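Side-chain contacts in AxyAgu115A (PDB 6NPS), which is a family GH115 alpha-glucuronidase, a hydrolase that probably removes glucuronic acid side groups from glucuronoxylan-type hemicelluloses: residues L579-M584 with S637-F642; N424-P429 with N519-A524; L570-T575 with Q617-E622; W585-K590 with N603-Q608. The protein carries 3 engineered substitutions. One frame throughout, in Å; residues are numbered along the deposited sequence.

Contact 1: L579-M584 with S637-F642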
loop_
_atom_site.group_PDB
_atom_site.type_symbol
_atom_site.label_atom_id
_atom_site.label_comp_id
_atom_site.label_asym_id
_atom_site.label_seq_id
_atom_site.Cartn_x
_atom_site.Cartn_y
_atom_site.Cartn_z
ATOM N N LEU A 579 -23.725 6.371 -9.595
ATOM C CA LEU A 579 -23.719 6.078 -8.170
ATOM C C LEU A 579 -23.314 4.640 -7.879
ATOM O O LEU A 579 -22.726 4.377 -6.822
ATOM C CB LEU A 579 -25.087 6.374 -7.565
ATOM C CG LEU A 579 -25.430 7.870 -7.618
ATOM C CD1 LEU A 579 -26.612 8.098 -6.738
ATOM C CD2 LEU A 579 -24.279 8.746 -7.149
ATOM N N ASN A 580 -23.639 3.695 -8.765
ATOM C CA ASN A 580 -23.101 2.344 -8.593
ATOM C C ASN A 580 -21.573 2.358 -8.636
ATOM O O ASN A 580 -20.900 1.652 -7.863
ATOM C CB ASN A 580 -23.662 1.422 -9.663
ATOM C CG ASN A 580 -23.091 0.002 -9.569
ATOM O OD1 ASN A 580 -23.446 -0.744 -8.667
ATOM N ND2 ASN A 580 -22.211 -0.357 -10.482
ATOM N N LEU A 581 -21.001 3.187 -9.515
ATOM C CA LEU A 581 -19.542 3.260 -9.595
ATOM C C LEU A 581 -18.941 3.875 -8.330
ATOM O O LEU A 581 -17.898 3.408 -7.845
ATOM C CB LEU A 581 -19.148 4.112 -10.802
ATOM C CG LEU A 581 -17.632 4.234 -11.010
ATOM C CD1 LEU A 581 -17.435 4.363 -12.510
ATOM C CD2 LEU A 581 -17.087 5.497 -10.333
ATOM N N GLN A 582 -19.545 4.962 -7.816
ATOM C CA GLN A 582 -19.079 5.544 -6.553
ATOM C C GLN A 582 -19.151 4.500 -5.432
ATOM O O GLN A 582 -18.189 4.297 -4.686
ATOM C CB GLN A 582 -19.914 6.763 -6.176
ATOM C CG GLN A 582 -19.913 7.892 -7.185
ATOM C CD GLN A 582 -18.751 8.835 -6.981
ATOM O OE1 GLN A 582 -18.265 8.993 -5.860
ATOM N NE2 GLN A 582 -18.287 9.459 -8.062
ATOM N N LYS A 583 -20.286 3.804 -5.335
ATOM C CA LYS A 583 -20.483 2.808 -4.285
ATOM C C LYS A 583 -19.429 1.717 -4.348
ATOM O O LYS A 583 -18.897 1.284 -3.316
ATOM C CB LYS A 583 -21.872 2.217 -4.430
ATOM C CG LYS A 583 -22.202 1.038 -3.510
ATOM C CD LYS A 583 -23.652 0.611 -3.815
ATOM C CE LYS A 583 -24.097 -0.638 -3.045
ATOM N NZ LYS A 583 -25.386 -1.096 -3.707
ATOM N N MET A 584 -19.144 1.239 -5.555
ATOM C CA MET A 584 -18.152 0.193 -5.746
ATOM C C MET A 584 -16.830 0.581 -5.118
ATOM O O MET A 584 -16.210 -0.216 -4.412
ATOM C CB MET A 584 -17.948 -0.074 -7.237
ATOM C CG MET A 584 -16.870 -1.132 -7.507
ATOM S SD MET A 584 -16.678 -1.364 -9.315
ATOM C CE MET A 584 -15.821 0.138 -9.748
ATOM N N SER A 637 -17.493 4.075 -23.528
ATOM C CA SER A 637 -16.197 4.556 -23.059
ATOM C C SER A 637 -15.771 3.814 -21.798
ATOM O O SER A 637 -16.565 3.675 -20.862
ATOM C CB SER A 637 -16.261 6.058 -22.744
ATOM O OG SER A 637 -17.117 6.729 -23.636
ATOM N N GLU A 638 -14.521 3.342 -21.786
ATOM C CA GLU A 638 -13.874 2.894 -20.555
ATOM C C GLU A 638 -13.968 4.000 -19.534
ATOM O O GLU A 638 -13.701 5.164 -19.845
ATOM C CB GLU A 638 -12.397 2.554 -20.783
ATOM C CG GLU A 638 -12.153 1.273 -21.542
ATOM C CD GLU A 638 -12.729 0.072 -20.821
ATOM O OE1 GLU A 638 -12.495 -0.057 -19.600
ATOM O OE2 GLU A 638 -13.430 -0.730 -21.474
ATOM N N HIS A 639 -14.347 3.639 -18.296
ATOM C CA HIS A 639 -14.606 4.670 -17.304
ATOM C C HIS A 639 -14.203 4.285 -15.879
ATOM O O HIS A 639 -14.481 5.054 -14.946
ATOM C CB HIS A 639 -16.083 5.046 -17.348
ATOM C CG HIS A 639 -16.998 3.878 -17.212
ATOM N ND1 HIS A 639 -17.348 3.074 -18.275
ATOM C CD2 HIS A 639 -17.622 3.356 -16.120
ATOM C CE1 HIS A 639 -18.149 2.112 -17.849
ATOM N NE2 HIS A 639 -18.340 2.268 -16.550
ATOM N N ILE A 640 -13.540 3.149 -15.671
ATOM C CA ILE A 640 -13.255 2.651 -14.326
ATOM C C ILE A 640 -11.762 2.717 -14.063
ATOM O O ILE A 640 -10.971 2.150 -14.827
ATOM C CB ILE A 640 -13.804 1.227 -14.130
ATOM C CG1 ILE A 640 -15.351 1.281 -14.063
ATOM C CG2 ILE A 640 -13.269 0.616 -12.751
ATOM C CD1 ILE A 640 -16.011 -0.114 -14.191
ATOM N N GLY A 641 -11.380 3.366 -12.955
ATOM C CA GLY A 641 -10.025 3.211 -12.412
ATOM C C GLY A 641 -8.908 3.737 -13.298
ATOM O O GLY A 641 -7.866 3.085 -13.422
ATOM N N PHE A 642 -9.090 4.908 -13.921
ATOM C CA PHE A 642 -8.003 5.446 -14.743
ATOM C C PHE A 642 -6.772 5.645 -13.869
ATOM O O PHE A 642 -6.889 6.068 -12.720
ATOM C CB PHE A 642 -8.396 6.798 -15.380
ATOM C CG PHE A 642 -9.250 6.680 -16.589
ATOM C CD1 PHE A 642 -10.060 5.556 -16.795
ATOM C CD2 PHE A 642 -9.241 7.692 -17.568
ATOM C CE1 PHE A 642 -10.862 5.449 -17.948
ATOM C CE2 PHE A 642 -10.056 7.621 -18.687
ATOM C CZ PHE A 642 -10.860 6.500 -18.900
#
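L581 CD1 comes up to the edge of the H639 imidazole, close to the plane of the ring and 3.8 Å from H639 CD2. The same methyl packs against I640 CG1 at 4.0 Å, so one leucine branch touches two successive loop residues. The apolar part is completed by M584, whose chain is bent at chi3 (74°); its CE lies 4.0 Å from I640 CG2 where the two side chains cross at about a right angle. This is plain packing of the loop after helix 601-629 back onto helix 564-596, the other arm of an antiparallel helix pair. No hydrogen bond crosses between the segments; the polar bonds instead fix the loop. H639 ND1 donates to S637 O over 2.8 Å, almost straight at 171° and in the carbonyl plane, while NE2 bonds D616 OD1 of helix 601-629. Exchanging H639 for a leucine would probably leave S637 O and the D616 carboxylate without their common partner and let the loop shift. W422 stacks on the imidazole.

Contact 2: N424-P429 with N519-A524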
loop_
_atom_site.group_PDB
_atom_site.type_symbol
_atom_site.label_atom_id
_atom_site.label_comp_id
_atom_site.label_asym_id
_atom_site.label_seq_id
_atom_site.Cartn_x
_atom_site.Cartn_y
_atom_site.Cartn_z
ATOM N N ASN A 424 -22.643 12.271 -17.734
ATOM C CA ASN A 424 -22.700 13.612 -17.118
ATOM C C ASN A 424 -22.209 13.599 -15.671
ATOM O O ASN A 424 -22.678 12.802 -14.846
ATOM C CB ASN A 424 -24.156 14.134 -17.157
ATOM C CG ASN A 424 -24.344 15.480 -16.449
ATOM O OD1 ASN A 424 -23.489 16.350 -16.519
ATOM N ND2 ASN A 424 -25.483 15.655 -15.776
ATOM N N SER A 425 -21.279 14.516 -15.354
ATOM C CA SER A 425 -20.837 14.748 -13.981
ATOM C C SER A 425 -20.810 16.243 -13.664
ATOM O O SER A 425 -20.105 16.664 -12.738
ATOM C CB SER A 425 -19.449 14.117 -13.740
ATOM O OG SER A 425 -18.535 14.598 -14.721
ATOM N N SER A 426 -21.550 17.056 -14.429
ATOM C CA SER A 426 -21.678 18.487 -14.200
ATOM C C SER A 426 -22.932 18.817 -13.384
ATOM O O SER A 426 -23.926 18.083 -13.366
ATOM C CB SER A 426 -21.693 19.260 -15.518
ATOM O OG SER A 426 -20.533 18.905 -16.292
ATOM N N TYR A 427 -22.871 19.946 -12.704
ATOM C CA TYR A 427 -23.803 20.256 -11.616
ATOM C C TYR A 427 -24.322 21.662 -11.840
ATOM O O TYR A 427 -23.524 22.593 -11.936
ATOM C CB TYR A 427 -23.030 20.121 -10.295
ATOM C CG TYR A 427 -23.811 20.287 -8.999
ATOM C CD1 TYR A 427 -24.922 19.536 -8.740
ATOM C CD2 TYR A 427 -23.375 21.207 -8.036
ATOM C CE1 TYR A 427 -25.663 19.733 -7.511
ATOM C CE2 TYR A 427 -24.061 21.398 -6.843
ATOM C CZ TYR A 427 -25.190 20.642 -6.575
ATOM O OH TYR A 427 -25.856 20.851 -5.389
ATOM N N LEU A 428 -25.649 21.833 -11.899
ATOM C CA LEU A 428 -26.210 23.124 -12.307
ATOM C C LEU A 428 -25.736 24.307 -11.480
ATOM O O LEU A 428 -25.416 25.349 -12.082
ATOM C CB LEU A 428 -27.744 23.061 -12.314
ATOM C CG LEU A 428 -28.371 22.121 -13.360
ATOM C CD1 LEU A 428 -29.849 22.522 -13.611
ATOM C CD2 LEU A 428 -27.622 22.071 -14.699
ATOM N N PRO A 429 -25.649 24.232 -10.142
ATOM C CA PRO A 429 -25.178 25.402 -9.377
ATOM C C PRO A 429 -23.828 25.907 -9.796
ATOM O O PRO A 429 -23.594 27.124 -9.806
ATOM C CB PRO A 429 -25.144 24.871 -7.923
ATOM C CG PRO A 429 -26.277 23.874 -7.905
ATOM C CD PRO A 429 -26.190 23.176 -9.246
ATOM N N ASN A 519 -18.359 15.911 -7.302
ATOM C CA ASN A 519 -17.364 15.903 -6.228
ATOM C C ASN A 519 -16.148 15.038 -6.576
ATOM O O ASN A 519 -15.039 15.307 -6.081
ATOM C CB ASN A 519 -17.991 15.409 -4.916
ATOM C CG ASN A 519 -18.771 16.498 -4.230
ATOM O OD1 ASN A 519 -18.694 17.654 -4.655
ATOM N ND2 ASN A 519 -19.509 16.158 -3.145
ATOM N N ARG A 520 -16.333 13.987 -7.383
ATOM C CA ARG A 520 -15.195 13.198 -7.899
ATOM C C ARG A 520 -15.698 12.533 -9.165
ATOM O O ARG A 520 -16.510 11.603 -9.075
ATOM C CB ARG A 520 -14.752 12.153 -6.887
ATOM C CG ARG A 520 -13.488 11.379 -7.275
ATOM C CD ARG A 520 -12.333 12.386 -7.289
ATOM N NE ARG A 520 -11.073 11.729 -7.356
ATOM C CZ ARG A 520 -9.951 12.158 -6.809
ATOM N NH1 ARG A 520 -9.912 13.277 -6.095
ATOM N NH2 ARG A 520 -8.864 11.432 -6.977
ATOM N N ARG A 521 -15.233 13.001 -10.343
ATOM C CA ARG A 521 -15.808 12.516 -11.585
ATOM C C ARG A 521 -15.484 11.022 -11.769
ATOM O O ARG A 521 -14.517 10.505 -11.197
ATOM C CB ARG A 521 -15.273 13.361 -12.743
ATOM C CG ARG A 521 -15.717 14.839 -12.666
ATOM C CD ARG A 521 -15.420 15.488 -14.014
ATOM N NE ARG A 521 -15.311 16.945 -13.996
ATOM C CZ ARG A 521 -16.299 17.777 -14.328
ATOM N NH1 ARG A 521 -17.503 17.294 -14.663
ATOM N NH2 ARG A 521 -16.093 19.088 -14.328
ATOM N N PRO A 522 -16.321 10.299 -12.515
ATOM C CA PRO A 522 -16.263 8.818 -12.507
ATOM C C PRO A 522 -14.896 8.192 -12.761
ATOM O O PRO A 522 -14.479 7.317 -11.993
ATOM C CB PRO A 522 -17.237 8.459 -13.640
ATOM C CG PRO A 522 -18.218 9.543 -13.644
ATOM C CD PRO A 522 -17.552 10.794 -13.166
ATOM N N GLU A 523 -14.222 8.566 -13.856
ATOM C CA GLU A 523 -12.951 7.945 -14.207
ATOM C C GLU A 523 -11.897 8.202 -13.139
ATOM O O GLU A 523 -10.965 7.404 -12.970
ATOM C CB GLU A 523 -12.467 8.486 -15.576
ATOM C CG GLU A 523 -13.359 8.107 -16.757
ATOM C CD GLU A 523 -14.467 9.155 -17.092
ATOM O OE1 GLU A 523 -14.945 9.884 -16.148
ATOM O OE2 GLU A 523 -14.855 9.222 -18.314
ATOM N N ALA A 524 -12.014 9.320 -12.430
ATOM C CA ALA A 524 -11.080 9.683 -11.376
ATOM C C ALA A 524 -11.459 9.099 -10.010
ATOM O O ALA A 524 -10.729 9.304 -9.049
ATOM C CB ALA A 524 -11.012 11.218 -11.243
HETATM O O HOH W 1 -18.246 20.651 -16.245
#
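R521 NH1 donates to S425 OG over 2.9 Å with an N-H...O angle of 162°, and the oxygen lies within 2° of the guanidinium plane, at its edge. The arginine chain, extended from CG to NE, runs past the same hydroxyl, with R521 CD 3.3 Å from S425 OG. Beside this bond, S425 CB rests on P522 CD at 3.9 Å. The next shell is a water that lies 2.9 Å from S426 OG and accepts from R521 NH2 at 3.3 Å, tying the second guanidinium nitrogen to the following serine. Further out, N424 OD1 accepts from S426 N at 2.9 Å, an Asx turn that shapes the serine pair; N424 ND2 is in turn bonded to Y513 OH. The turn belongs to the loop between strand 405-410 and helix 428-440 of the TIM barrel, and R521 to the loop leaving helix 500-519. Replacing R521 by a leucine would probably leave S425 OG without its donor and the water without one of its anchors. Y420 adds a cation-pi contact to the R521 guanidinium. Between the two segments that group meets neutral hydroxyls, directly and through water, so this link appears to rest on directed hydrogen bonds, not an ion pair.

Contact 3: L570-T575 with Q617-E622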
loop_
_atom_site.group_PDB
_atom_site.type_symbol
_atom_site.label_atom_id
_atom_site.label_comp_id
_atom_site.label_asym_id
_atom_site.label_seq_id
_atom_site.Cartn_x
_atom_site.Cartn_y
_atom_site.Cartn_z
ATOM N N LEU A 570 -32.864 9.318 -19.381
ATOM C CA LEU A 570 -32.686 10.627 -18.768
ATOM C C LEU A 570 -32.401 10.558 -17.271
ATOM O O LEU A 570 -31.800 11.495 -16.725
ATOM C CB LEU A 570 -33.942 11.496 -19.003
ATOM C CG LEU A 570 -34.222 11.901 -20.478
ATOM C CD1 LEU A 570 -35.504 12.728 -20.652
ATOM C CD2 LEU A 570 -33.039 12.648 -21.121
ATOM N N VAL A 571 -32.895 9.538 -16.567
ATOM C CA VAL A 571 -32.791 9.569 -15.108
ATOM C C VAL A 571 -32.090 8.301 -14.606
ATOM O O VAL A 571 -31.085 8.362 -13.894
ATOM C CB VAL A 571 -34.185 9.726 -14.477
ATOM C CG1 VAL A 571 -34.068 9.727 -12.951
ATOM C CG2 VAL A 571 -34.844 11.005 -14.999
ATOM N N TYR A 572 -32.619 7.135 -14.969
ATOM C CA TYR A 572 -32.141 5.904 -14.352
ATOM C C TYR A 572 -30.690 5.605 -14.735
ATOM O O TYR A 572 -29.857 5.318 -13.872
ATOM C CB TYR A 572 -33.069 4.746 -14.752
ATOM C CG TYR A 572 -32.763 3.443 -14.038
ATOM C CD1 TYR A 572 -33.294 3.181 -12.764
ATOM C CD2 TYR A 572 -31.962 2.473 -14.641
ATOM C CE1 TYR A 572 -33.010 1.964 -12.118
ATOM C CE2 TYR A 572 -31.673 1.272 -14.011
ATOM C CZ TYR A 572 -32.206 1.024 -12.760
ATOM O OH TYR A 572 -31.925 -0.159 -12.143
ATOM N N TYR A 573 -30.367 5.629 -16.033
ATOM C CA TYR A 573 -29.006 5.276 -16.441
ATOM C C TYR A 573 -27.954 6.249 -15.883
ATOM O O TYR A 573 -26.980 5.784 -15.273
ATOM C CB TYR A 573 -28.968 5.168 -17.980
ATOM C CG TYR A 573 -27.561 5.015 -18.508
ATOM C CD1 TYR A 573 -26.843 3.854 -18.276
ATOM C CD2 TYR A 573 -26.945 6.039 -19.220
ATOM C CE1 TYR A 573 -25.535 3.703 -18.747
ATOM C CE2 TYR A 573 -25.653 5.899 -19.702
ATOM C CZ TYR A 573 -24.950 4.738 -19.435
ATOM O OH TYR A 573 -23.662 4.597 -19.876
ATOM N N PRO A 574 -28.066 7.584 -16.054
ATOM C CA PRO A 574 -27.100 8.500 -15.386
ATOM C C PRO A 574 -27.005 8.305 -13.871
ATOM O O PRO A 574 -25.907 8.402 -13.307
ATOM C CB PRO A 574 -27.655 9.906 -15.691
ATOM C CG PRO A 574 -28.628 9.733 -16.732
ATOM C CD PRO A 574 -29.103 8.311 -16.792
ATOM N N THR A 575 -28.137 8.151 -13.171
ATOM C CA THR A 575 -28.083 8.017 -11.708
ATOM C C THR A 575 -27.365 6.749 -11.304
ATOM O O THR A 575 -26.377 6.777 -10.564
ATOM C CB THR A 575 -29.499 7.997 -11.099
ATOM O OG1 THR A 575 -30.153 9.200 -11.444
ATOM C CG2 THR A 575 -29.427 7.871 -9.552
ATOM N N GLN A 617 -21.616 -3.379 -15.806
ATOM C CA GLN A 617 -21.702 -3.891 -17.153
ATOM C C GLN A 617 -23.144 -4.181 -17.546
ATOM O O GLN A 617 -23.501 -4.038 -18.721
ATOM C CB GLN A 617 -20.826 -5.137 -17.292
ATOM C CG GLN A 617 -20.391 -5.389 -18.733
ATOM C CD GLN A 617 -20.177 -4.097 -19.540
ATOM O OE1 GLN A 617 -19.133 -3.445 -19.423
ATOM N NE2 GLN A 617 -21.161 -3.738 -20.374
ATOM N N GLU A 618 -23.987 -4.563 -16.589
ATOM C CA GLU A 618 -25.377 -4.846 -16.917
ATOM C C GLU A 618 -26.115 -3.580 -17.302
ATOM O O GLU A 618 -26.898 -3.593 -18.253
ATOM C CB GLU A 618 -26.077 -5.539 -15.761
ATOM C CG GLU A 618 -25.693 -6.995 -15.679
ATOM C CD GLU A 618 -26.263 -7.699 -14.467
ATOM O OE1 GLU A 618 -26.847 -7.010 -13.598
ATOM O OE2 GLU A 618 -26.104 -8.942 -14.378
ATOM N N ILE A 619 -25.878 -2.480 -16.591
ATOM C CA ILE A 619 -26.636 -1.283 -16.899
ATOM C C ILE A 619 -26.207 -0.687 -18.247
ATOM O O ILE A 619 -27.038 -0.125 -18.962
ATOM C CB ILE A 619 -26.512 -0.274 -15.757
ATOM C CG1 ILE A 619 -27.649 0.728 -15.857
ATOM C CG2 ILE A 619 -25.146 0.419 -15.759
ATOM C CD1 ILE A 619 -27.463 1.897 -14.969
ATOM N N VAL A 620 -24.924 -0.820 -18.625
ATOM C CA VAL A 620 -24.478 -0.361 -19.946
ATOM C C VAL A 620 -25.127 -1.189 -21.047
ATOM O O VAL A 620 -25.621 -0.639 -22.050
ATOM C CB VAL A 620 -22.937 -0.405 -20.047
ATOM C CG1 VAL A 620 -22.476 -0.199 -21.491
ATOM C CG2 VAL A 620 -22.291 0.634 -19.117
ATOM N N ASP A 621 -25.125 -2.519 -20.891
ATOM C CA ASP A 621 -25.762 -3.381 -21.882
ATOM C C ASP A 621 -27.235 -3.050 -22.035
ATOM O O ASP A 621 -27.756 -3.014 -23.162
ATOM C CB ASP A 621 -25.605 -4.851 -21.499
ATOM C CG ASP A 621 -24.180 -5.328 -21.625
ATOM O OD1 ASP A 621 -23.749 -6.156 -20.789
ATOM O OD2 ASP A 621 -23.490 -4.863 -22.562
ATOM N N GLU A 622 -27.936 -2.842 -20.909
ATOM C CA GLU A 622 -29.336 -2.438 -20.982
ATOM C C GLU A 622 -29.482 -1.124 -21.746
ATOM O O GLU A 622 -30.362 -0.988 -22.603
ATOM C CB GLU A 622 -29.941 -2.344 -19.569
ATOM C CG GLU A 622 -31.442 -2.004 -19.562
ATOM C CD GLU A 622 -32.148 -2.205 -18.179
ATOM O OE1 GLU A 622 -31.450 -2.407 -17.147
ATOM O OE2 GLU A 622 -33.414 -2.155 -18.143
HETATM O O HOH W 2 -31.869 -2.590 -14.432
#
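Y572 and Y573 meet I619 and V620 between the two arms of a helical hairpin, helices 564-596 and 601-629, whose local axes run at 148° to each other and approach to 10.6 Å. I619 and Y573 carry the larger share of the packing. The isoleucine CG1 stands anti to the backbone N (chi1 -161°) and CD1 continues the extended chain, which brings that methyl between the two tyrosines. I619 CD1 lies 3.9 Å from Y573 CD1, the side chains crossing at a slant, and it also approaches the backbone oxygen Y573 O at 3.9 Å. Toward Y572 the fit is looser, with I619 CD1 4.4 Å from CE2 of that ring. V620 CG2 sits near the phenolic end of Y573, 4.5 Å from CE1, and Y623 stacks on the Y573 ring from the next turn.

A water spans the polar side: it donates to E622 OE1 at 2.8 Å and has a weak bond to Y572 OH. Within helix 570-575 a wider pi-type turn at 570-572 is followed by a kink at P574, whose nitrogen makes no bond to the preceding turn. Past the kink, T575 OG1 donates to V571 O at 2.8 Å, and T575 N reaches the same oxygen from the opposite face of its plane. Side chains packed between two near-antiparallel helices that follow each other in the chain make this a helical hairpin.

Contact 4: W585-K590 with N603-Q608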
loop_
_atom_site.group_PDB
_atom_site.type_symbol
_atom_site.label_atom_id
_atom_site.label_comp_id
_atom_site.label_asym_id
_atom_site.label_seq_id
_atom_site.Cartn_x
_atom_site.Cartn_y
_atom_site.Cartn_z
ATOM N N TRP A 585 -16.370 1.797 -5.399
ATOM C CA TRP A 585 -15.077 2.240 -4.889
ATOM C C TRP A 585 -15.103 2.503 -3.389
ATOM O O TRP A 585 -14.097 2.295 -2.710
ATOM C CB TRP A 585 -14.636 3.495 -5.627
ATOM C CG TRP A 585 -14.135 3.196 -7.032
ATOM C CD1 TRP A 585 -14.680 3.632 -8.205
ATOM C CD2 TRP A 585 -12.977 2.433 -7.374
ATOM N NE1 TRP A 585 -13.924 3.189 -9.266
ATOM C CE2 TRP A 585 -12.876 2.444 -8.787
ATOM C CE3 TRP A 585 -12.008 1.738 -6.614
ATOM C CZ2 TRP A 585 -11.845 1.791 -9.478
ATOM C CZ3 TRP A 585 -10.988 1.083 -7.294
ATOM C CH2 TRP A 585 -10.906 1.123 -8.721
ATOM N N LEU A 586 -16.197 3.074 -2.882
ATOM C CA LEU A 586 -16.333 3.309 -1.456
ATOM C C LEU A 586 -16.333 1.991 -0.683
ATOM O O LEU A 586 -15.666 1.884 0.351
ATOM C CB LEU A 586 -17.610 4.098 -1.179
ATOM C CG LEU A 586 -17.589 5.531 -1.715
ATOM C CD1 LEU A 586 -18.999 6.088 -1.616
ATOM C CD2 LEU A 586 -16.652 6.361 -0.938
ATOM N N LEU A 587 -17.066 0.981 -1.172
ATOM C CA LEU A 587 -16.994 -0.361 -0.572
ATOM C C LEU A 587 -15.602 -0.962 -0.673
ATOM O O LEU A 587 -15.166 -1.702 0.224
ATOM C CB LEU A 587 -18.026 -1.296 -1.243
ATOM C CG LEU A 587 -19.483 -0.956 -0.969
ATOM C CD1 LEU A 587 -20.339 -1.758 -1.900
ATOM C CD2 LEU A 587 -19.916 -1.291 0.555
ATOM N N ASN A 588 -14.909 -0.742 -1.801
ATOM C CA ASN A 588 -13.547 -1.238 -1.933
ATOM C C ASN A 588 -12.639 -0.613 -0.871
ATOM O O ASN A 588 -11.737 -1.282 -0.335
ATOM C CB ASN A 588 -13.036 -0.945 -3.372
ATOM C CG ASN A 588 -11.668 -1.549 -3.677
ATOM O OD1 ASN A 588 -10.940 -1.016 -4.525
ATOM N ND2 ASN A 588 -11.330 -2.675 -3.049
ATOM N N GLY A 589 -12.838 0.672 -0.582
ATOM C CA GLY A 589 -12.099 1.298 0.508
ATOM C C GLY A 589 -12.369 0.642 1.862
ATOM O O GLY A 589 -11.440 0.390 2.625
ATOM N N LYS A 590 -13.631 0.340 2.167
ATOM C CA LYS A 590 -13.921 -0.375 3.419
ATOM C C LYS A 590 -13.320 -1.774 3.410
ATOM O O LYS A 590 -12.770 -2.218 4.428
ATOM C CB LYS A 590 -15.425 -0.450 3.650
ATOM C CG LYS A 590 -16.090 0.921 3.887
ATOM C CD LYS A 590 -17.618 0.755 4.017
ATOM C CE LYS A 590 -17.912 -0.177 5.127
ATOM N NZ LYS A 590 -18.895 0.465 6.007
ATOM N N ASN A 603 -14.384 -9.957 3.888
ATOM C CA ASN A 603 -14.669 -10.882 2.798
ATOM C C ASN A 603 -16.038 -10.604 2.183
ATOM O O ASN A 603 -16.200 -10.613 0.950
ATOM C CB ASN A 603 -14.515 -12.317 3.311
ATOM C CG ASN A 603 -13.056 -12.642 3.655
ATOM O OD1 ASN A 603 -12.151 -11.872 3.327
ATOM N ND2 ASN A 603 -12.830 -13.748 4.342
ATOM N N LYS A 604 -17.018 -10.273 3.017
ATOM C CA LYS A 604 -18.326 -9.884 2.508
ATOM C C LYS A 604 -18.272 -8.565 1.745
ATOM O O LYS A 604 -19.016 -8.379 0.779
ATOM C CB LYS A 604 -19.318 -9.779 3.669
ATOM C CG LYS A 604 -20.570 -10.599 3.429
ATOM C CD LYS A 604 -20.284 -12.102 3.532
ATOM C CE LYS A 604 -20.076 -12.529 4.985
ATOM N NZ LYS A 604 -19.434 -13.877 5.157
ATOM N N LEU A 605 -17.417 -7.633 2.168
ATOM C CA LEU A 605 -17.311 -6.377 1.440
ATOM C C LEU A 605 -16.723 -6.613 0.052
ATOM O O LEU A 605 -17.150 -5.983 -0.929
ATOM C CB LEU A 605 -16.461 -5.381 2.245
ATOM C CG LEU A 605 -17.108 -4.825 3.507
ATOM C CD1 LEU A 605 -16.079 -4.085 4.397
ATOM C CD2 LEU A 605 -18.251 -3.893 3.127
ATOM N N ALA A 606 -15.785 -7.562 -0.069
ATOM C CA ALA A 606 -15.214 -7.849 -1.388
ATOM C C ALA A 606 -16.284 -8.356 -2.351
ATOM O O ALA A 606 -16.296 -7.990 -3.542
ATOM C CB ALA A 606 -14.090 -8.884 -1.270
ATOM N N GLU A 607 -17.155 -9.244 -1.868
ATOM C CA GLU A 607 -18.242 -9.741 -2.703
ATOM C C GLU A 607 -19.177 -8.607 -3.113
ATOM O O GLU A 607 -19.679 -8.603 -4.242
ATOM C CB GLU A 607 -19.016 -10.842 -1.973
ATOM C CG GLU A 607 -18.140 -12.043 -1.625
ATOM C CD GLU A 607 -17.537 -12.759 -2.843
ATOM O OE1 GLU A 607 -16.404 -13.271 -2.724
ATOM O OE2 GLU A 607 -18.184 -12.826 -3.913
ATOM N N GLN A 608 -19.382 -7.621 -2.239
ATOM C CA GLN A 608 -20.214 -6.472 -2.610
ATOM C C GLN A 608 -19.543 -5.619 -3.693
ATOM O O GLN A 608 -20.223 -5.112 -4.594
ATOM C CB GLN A 608 -20.543 -5.650 -1.361
ATOM C CG GLN A 608 -21.549 -6.397 -0.490
ATOM C CD GLN A 608 -21.788 -5.726 0.842
ATOM O OE1 GLN A 608 -20.995 -4.908 1.290
ATOM N NE2 GLN A 608 -22.899 -6.079 1.492
#
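K590 NZ is gripped by two groups, D539 OD2 in a salt bridge and O2 of a bound glycerol, probably from the crystallisation liquor, while its CB packs on L605 CD1 at 3.8 Å. Bends at chi3 (58°) and chi4 lie between that apolar base and the charged end. L605 CD1 also comes 3.7 Å from the backbone atom K590 C. Its other branch, L605 CD2, touches L587 CD2 at 4.0 Å, the two leucines crossing at about a right angle, so the forked end of L605 divides between L587 and K590. Both branches of L587 also meet Q608: CD2 lies 3.8 Å from Q608 OE1, and CD1 is 3.9 Å from Q608 CB. Q608, extended beyond CG, thus lays its chain across L587, giving the apolar contact an exposed polar margin. No hydrogen bond joins the two segments, and the evidence for close packing is the 8.6 Å axis separation at 161°, nearly antiparallel. The pair stands near the turn that joins helix 564-596 to helix 601-629. L587 reaches on to V609 and C612 of the second arm; L586 and K590 lean on helix 537-558, and A606 rests on strand 655-657.

Overall arrangement
From the N terminus, contact 2 comes first: residues 519-524 return to 424-429, closing a loop within the family GH115 range before the others open. Helix 564-596 then supplies the opening segments of contacts 3, 1 and 4 in turn. Contact 4 closes first, across the short turn into helix 601-629, and so lies within the spans of both others; contact 3 closes next and contact 1 last, so those two cross. Contacts 3 and 4 hold the helical hairpin at points about 22 Å apart between centres. Contact 1 brings the following loop back to it and adjoins contact 2, where Q582 NE2 is 3.0 Å from R520 O, linking hairpin and barrel-side loops. W585 packs on I640, joining contacts 4 and 1.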